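Local coordinates for microcin B17-processing protein McbC (Escherichia coli str. K-12 substr. MG1655, PDB 6GRH), which is an FMN-dependent oxidoreductase of the nitroreductase family, needed to process the inactive microcin B17 precursor into the active peptide antibiotic, at residues L126-E138 with N148-V162. Residues are numbered along the deposited sequence; the frame is centred on the assembly and turned at random.
Sequences LYPIEVFLCRLSE and NVYHYLPLSQALEPV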
# COMPACT_ATOMS: atom_id res chain seq x y z
N LEU D 126 -24.26 -3.08 12.42
CA LEU D 126 -23.47 -4.30 12.21
C LEU D 126 -22.64 -4.73 13.43
O LEU D 126 -22.35 -5.92 13.59
CB LEU D 126 -22.57 -4.13 10.99
CG LEU D 126 -23.36 -3.90 9.70
CD1 LEU D 126 -22.40 -3.55 8.58
CD2 LEU D 126 -24.21 -5.11 9.34
N TYR D 127 -22.28 -3.78 14.29
CA TYR D 127 -21.54 -4.09 15.54
C TYR D 127 -20.36 -5.06 15.34
O TYR D 127 -20.35 -6.18 15.91
CB TYR D 127 -22.52 -4.58 16.61
CG TYR D 127 -23.45 -3.48 17.00
CD1 TYR D 127 -23.04 -2.51 17.91
CD2 TYR D 127 -24.71 -3.34 16.39
CE1 TYR D 127 -23.87 -1.44 18.24
CE2 TYR D 127 -25.56 -2.30 16.74
CZ TYR D 127 -25.13 -1.34 17.66
OH TYR D 127 -25.93 -0.28 17.99
N PRO D 128 -19.34 -4.63 14.59
CA PRO D 128 -18.23 -5.54 14.28
C PRO D 128 -17.17 -5.73 15.36
O PRO D 128 -16.20 -6.45 15.12
CB PRO D 128 -17.56 -4.86 13.05
CG PRO D 128 -17.80 -3.41 13.30
CD PRO D 128 -19.21 -3.36 13.84
N ILE D 129 -17.32 -5.06 16.50
CA ILE D 129 -16.32 -5.07 17.54
C ILE D 129 -16.79 -6.02 18.62
O ILE D 129 -17.92 -5.92 19.07
CB ILE D 129 -16.10 -3.66 18.13
CG1 ILE D 129 -15.69 -2.69 17.04
CG2 ILE D 129 -15.09 -3.67 19.29
CD1 ILE D 129 -14.47 -3.12 16.24
N GLU D 130 -15.91 -6.92 19.03
CA GLU D 130 -16.18 -7.88 20.09
C GLU D 130 -15.44 -7.48 21.36
O GLU D 130 -14.31 -6.96 21.30
CB GLU D 130 -15.74 -9.26 19.65
CG GLU D 130 -16.43 -9.72 18.37
CD GLU D 130 -17.96 -9.79 18.47
OE1 GLU D 130 -18.49 -10.26 19.49
OE2 GLU D 130 -18.64 -9.39 17.50
N VAL D 131 -16.09 -7.69 22.50
CA VAL D 131 -15.46 -7.42 23.80
C VAL D 131 -15.08 -8.73 24.48
O VAL D 131 -15.92 -9.63 24.67
CB VAL D 131 -16.40 -6.69 24.78
CG1 VAL D 131 -15.66 -6.30 26.07
CG2 VAL D 131 -17.01 -5.48 24.13
N PHE D 132 -13.82 -8.82 24.88
CA PHE D 132 -13.33 -9.95 25.63
C PHE D 132 -12.93 -9.49 27.04
O PHE D 132 -12.45 -8.37 27.22
CB PHE D 132 -12.15 -10.58 24.90
CG PHE D 132 -12.52 -11.33 23.65
CD1 PHE D 132 -12.67 -10.66 22.45
CD2 PHE D 132 -12.73 -12.71 23.67
CE1 PHE D 132 -12.99 -11.36 21.27
CE2 PHE D 132 -13.06 -13.41 22.51
CZ PHE D 132 -13.22 -12.73 21.32
N LEU D 133 -13.17 -10.35 28.01
CA LEU D 133 -12.90 -10.07 29.41
C LEU D 133 -11.72 -10.94 29.81
O LEU D 133 -11.75 -12.15 29.60
CB LEU D 133 -14.11 -10.43 30.25
CG LEU D 133 -13.93 -10.53 31.78
CD1 LEU D 133 -13.52 -9.18 32.35
CD2 LEU D 133 -15.23 -11.01 32.38
N CYS D 134 -10.68 -10.31 30.36
CA CYS D 134 -9.47 -11.02 30.80
C CYS D 134 -9.31 -10.87 32.30
O CYS D 134 -9.20 -9.75 32.80
CB CYS D 134 -8.23 -10.47 30.07
SG CYS D 134 -8.21 -10.87 28.30
N ARG D 135 -9.29 -12.00 33.02
CA ARG D 135 -9.12 -12.01 34.48
C ARG D 135 -7.62 -12.03 34.78
O ARG D 135 -6.92 -12.91 34.31
CB ARG D 135 -9.82 -13.24 35.07
CG ARG D 135 -9.60 -13.43 36.56
CD ARG D 135 -10.55 -14.49 37.10
NE ARG D 135 -10.27 -14.80 38.49
CZ ARG D 135 -9.34 -15.65 38.93
NH1 ARG D 135 -8.54 -16.33 38.09
NH2 ARG D 135 -9.19 -15.83 40.23
N LEU D 136 -7.15 -11.06 35.57
CA LEU D 136 -5.71 -10.78 35.71
C LEU D 136 -5.12 -10.93 37.10
O LEU D 136 -3.90 -10.80 37.25
CB LEU D 136 -5.39 -9.36 35.25
CG LEU D 136 -5.74 -9.03 33.80
CD1 LEU D 136 -5.35 -7.59 33.52
CD2 LEU D 136 -5.01 -9.98 32.88
N SER D 137 -5.97 -11.16 38.10
CA SER D 137 -5.52 -11.34 39.48
C SER D 137 -6.27 -12.51 40.09
O SER D 137 -7.46 -12.67 39.84
CB SER D 137 -5.81 -10.09 40.29
OG SER D 137 -5.72 -10.33 41.69
N GLU D 138 -5.58 -13.28 40.94
CA GLU D 138 -6.26 -14.30 41.73
C GLU D 138 -7.15 -13.69 42.82
O GLU D 138 -7.94 -14.41 43.41
CB GLU D 138 -5.27 -15.32 42.33
CG GLU D 138 -4.47 -16.09 41.27
CD GLU D 138 -5.32 -16.83 40.21
OE1 GLU D 138 -6.41 -17.39 40.54
OE2 GLU D 138 -4.88 -16.86 39.04
N ASN D 148 -9.96 -17.85 32.35
CA ASN D 148 -9.54 -16.47 32.56
C ASN D 148 -9.79 -15.53 31.42
O ASN D 148 -9.54 -14.35 31.57
CB ASN D 148 -8.08 -16.43 32.94
CG ASN D 148 -7.84 -16.95 34.32
OD1 ASN D 148 -8.54 -16.56 35.25
ND2 ASN D 148 -6.89 -17.87 34.46
N VAL D 149 -10.27 -16.04 30.29
CA VAL D 149 -10.72 -15.19 29.19
C VAL D 149 -12.15 -15.59 28.87
O VAL D 149 -12.45 -16.77 28.79
CB VAL D 149 -9.85 -15.37 27.93
CG1 VAL D 149 -10.27 -14.38 26.88
CG2 VAL D 149 -8.38 -15.17 28.26
N TYR D 150 -13.00 -14.59 28.67
CA TYR D 150 -14.39 -14.78 28.32
C TYR D 150 -14.71 -13.83 27.19
O TYR D 150 -13.99 -12.85 26.99
CB TYR D 150 -15.32 -14.45 29.51
CG TYR D 150 -15.17 -15.34 30.71
CD1 TYR D 150 -14.25 -15.05 31.73
CD2 TYR D 150 -15.97 -16.47 30.86
CE1 TYR D 150 -14.13 -15.85 32.84
CE2 TYR D 150 -15.84 -17.29 31.98
CZ TYR D 150 -14.93 -16.98 32.96
OH TYR D 150 -14.80 -17.81 34.04
N HIS D 151 -15.78 -14.12 26.45
CA HIS D 151 -16.28 -13.23 25.42
C HIS D 151 -17.65 -12.76 25.88
O HIS D 151 -18.50 -13.58 26.19
CB HIS D 151 -16.31 -14.02 24.12
CG HIS D 151 -17.01 -13.34 23.00
ND1 HIS D 151 -17.89 -14.01 22.17
CD2 HIS D 151 -16.96 -12.07 22.55
CE1 HIS D 151 -18.35 -13.17 21.25
NE2 HIS D 151 -17.79 -11.99 21.45
N TYR D 152 -17.86 -11.43 25.98
CA TYR D 152 -19.16 -10.90 26.37
C TYR D 152 -20.10 -10.84 25.17
O TYR D 152 -19.75 -10.27 24.15
CB TYR D 152 -19.04 -9.50 27.00
CG TYR D 152 -20.38 -8.98 27.50
CD1 TYR D 152 -21.12 -9.71 28.42
CD2 TYR D 152 -20.93 -7.79 27.03
CE1 TYR D 152 -22.34 -9.27 28.88
CE2 TYR D 152 -22.16 -7.34 27.48
CZ TYR D 152 -22.87 -8.07 28.41
OH TYR D 152 -24.10 -7.66 28.88
N LEU D 153 -21.30 -11.42 25.34
CA LEU D 153 -22.36 -11.40 24.32
C LEU D 153 -23.35 -10.33 24.75
O LEU D 153 -24.16 -10.56 25.67
CB LEU D 153 -23.03 -12.77 24.20
CG LEU D 153 -22.14 -13.97 23.85
CD1 LEU D 153 -22.92 -15.27 23.92
CD2 LEU D 153 -21.51 -13.80 22.47
N PRO D 154 -23.31 -9.14 24.12
CA PRO D 154 -24.09 -8.01 24.64
C PRO D 154 -25.61 -8.08 24.49
O PRO D 154 -26.32 -7.39 25.23
CB PRO D 154 -23.55 -6.81 23.86
CG PRO D 154 -22.41 -7.32 23.04
CD PRO D 154 -22.65 -8.78 22.85
N LEU D 155 -26.11 -8.89 23.55
CA LEU D 155 -27.54 -9.04 23.34
C LEU D 155 -28.08 -10.16 24.22
O LEU D 155 -29.10 -9.98 24.84
CB LEU D 155 -27.86 -9.28 21.86
CG LEU D 155 -27.37 -8.16 20.94
CD1 LEU D 155 -27.82 -8.40 19.50
CD2 LEU D 155 -27.86 -6.81 21.43
N SER D 156 -27.35 -11.28 24.30
CA SER D 156 -27.71 -12.37 25.22
C SER D 156 -27.47 -11.98 26.70
O SER D 156 -28.10 -12.53 27.60
CB SER D 156 -26.91 -13.64 24.93
OG SER D 156 -27.08 -14.10 23.61
N GLN D 157 -26.56 -11.02 26.93
CA GLN D 157 -26.14 -10.61 28.28
C GLN D 157 -25.59 -11.81 29.02
O GLN D 157 -26.13 -12.27 30.02
CB GLN D 157 -27.28 -9.89 29.03
CG GLN D 157 -27.74 -8.65 28.26
CD GLN D 157 -28.64 -7.71 29.03
OE1 GLN D 157 -28.51 -7.55 30.23
NE2 GLN D 157 -29.53 -7.03 28.30
N ALA D 158 -24.51 -12.34 28.45
CA ALA D 158 -23.93 -13.59 28.89
C ALA D 158 -22.45 -13.61 28.54
O ALA D 158 -21.99 -12.85 27.69
CB ALA D 158 -24.66 -14.76 28.25
N LEU D 159 -21.70 -14.46 29.24
CA LEU D 159 -20.28 -14.61 29.01
C LEU D 159 -20.06 -16.00 28.43
O LEU D 159 -20.58 -16.98 28.97
CB LEU D 159 -19.50 -14.46 30.31
CG LEU D 159 -19.40 -13.10 30.99
CD1 LEU D 159 -18.84 -13.26 32.39
CD2 LEU D 159 -18.53 -12.16 30.18
N GLU D 160 -19.29 -16.06 27.35
CA GLU D 160 -18.88 -17.30 26.71
C GLU D 160 -17.42 -17.62 27.13
O GLU D 160 -16.56 -16.76 27.02
CB GLU D 160 -19.00 -17.06 25.21
CG GLU D 160 -18.75 -18.23 24.29
CD GLU D 160 -18.88 -17.84 22.81
OE1 GLU D 160 -18.58 -16.67 22.42
OE2 GLU D 160 -19.26 -18.72 22.02
N PRO D 161 -17.13 -18.85 27.63
CA PRO D 161 -15.76 -19.18 27.95
C PRO D 161 -14.85 -19.20 26.73
O PRO D 161 -15.24 -19.73 25.71
CB PRO D 161 -15.87 -20.59 28.54
CG PRO D 161 -17.20 -20.61 29.15
CD PRO D 161 -18.06 -19.84 28.20
N VAL D 162 -13.67 -18.61 26.84
CA VAL D 162 -12.73 -18.53 25.73
C VAL D 162 -11.41 -19.26 25.97
O VAL D 162 -10.97 -19.99 25.09
CB VAL D 162 -12.50 -17.06 25.33
CG1 VAL D 162 -11.35 -16.90 24.33
CG2 VAL D 162 -13.78 -16.48 24.76
O HOH W 1 -18.73 -8.64 22.28
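Leu133 CD2 lies 4.1 Å from Leu159 CD2 and also touches the Tyr150 ring. Helix 97-108 packs on Leu159 on this side. On the opposite face of the sheet, Val162 CG2 meets the edge of the Phe132 ring, 3.9 Å from Phe132 CE2. His151 forms an offset stack over one face of this ring, toward its rim, centres 4.8 Å apart and planes at 27°. Leu170 of helix 167-175 covers Cys134 and Val149 there.

Strands 129-135 and 149-153 are antiparallel neighbours in the nitroreductase sheet, and 158-163 pairs with the far side of 149-153. Leu133 and Tyr150 exchange two backbone hydrogen bonds, and Arg135 N gives another to Asn148 O.

At one end, the Arg135 chain is extended from CG to NE and turns at chi4, -83°, which brings NH1 to a lone pair of Asn148 OD1, 2.8 Å away. Amide and guanidinium are nearly coplanar, 8° apart. Arg135 NH2 also bridges to Glu138 OE1. At the other end, His151 NE2 donates to Glu130 OE1 at 2.7 Å, on the carboxylate's anti side. A water joins Glu130 OE1 to Val131 N and Tyr152 O.

His151 ND1 donates to Glu160 OE1 at 2.8 Å. Glu160 also accepts from the backbone N of Phe62 and of Arg63 of the second subunit. With both nitrogens donating to carboxylates, the buried imidazole is probably protonated, and Glu160 ties the strand pair to the second subunit.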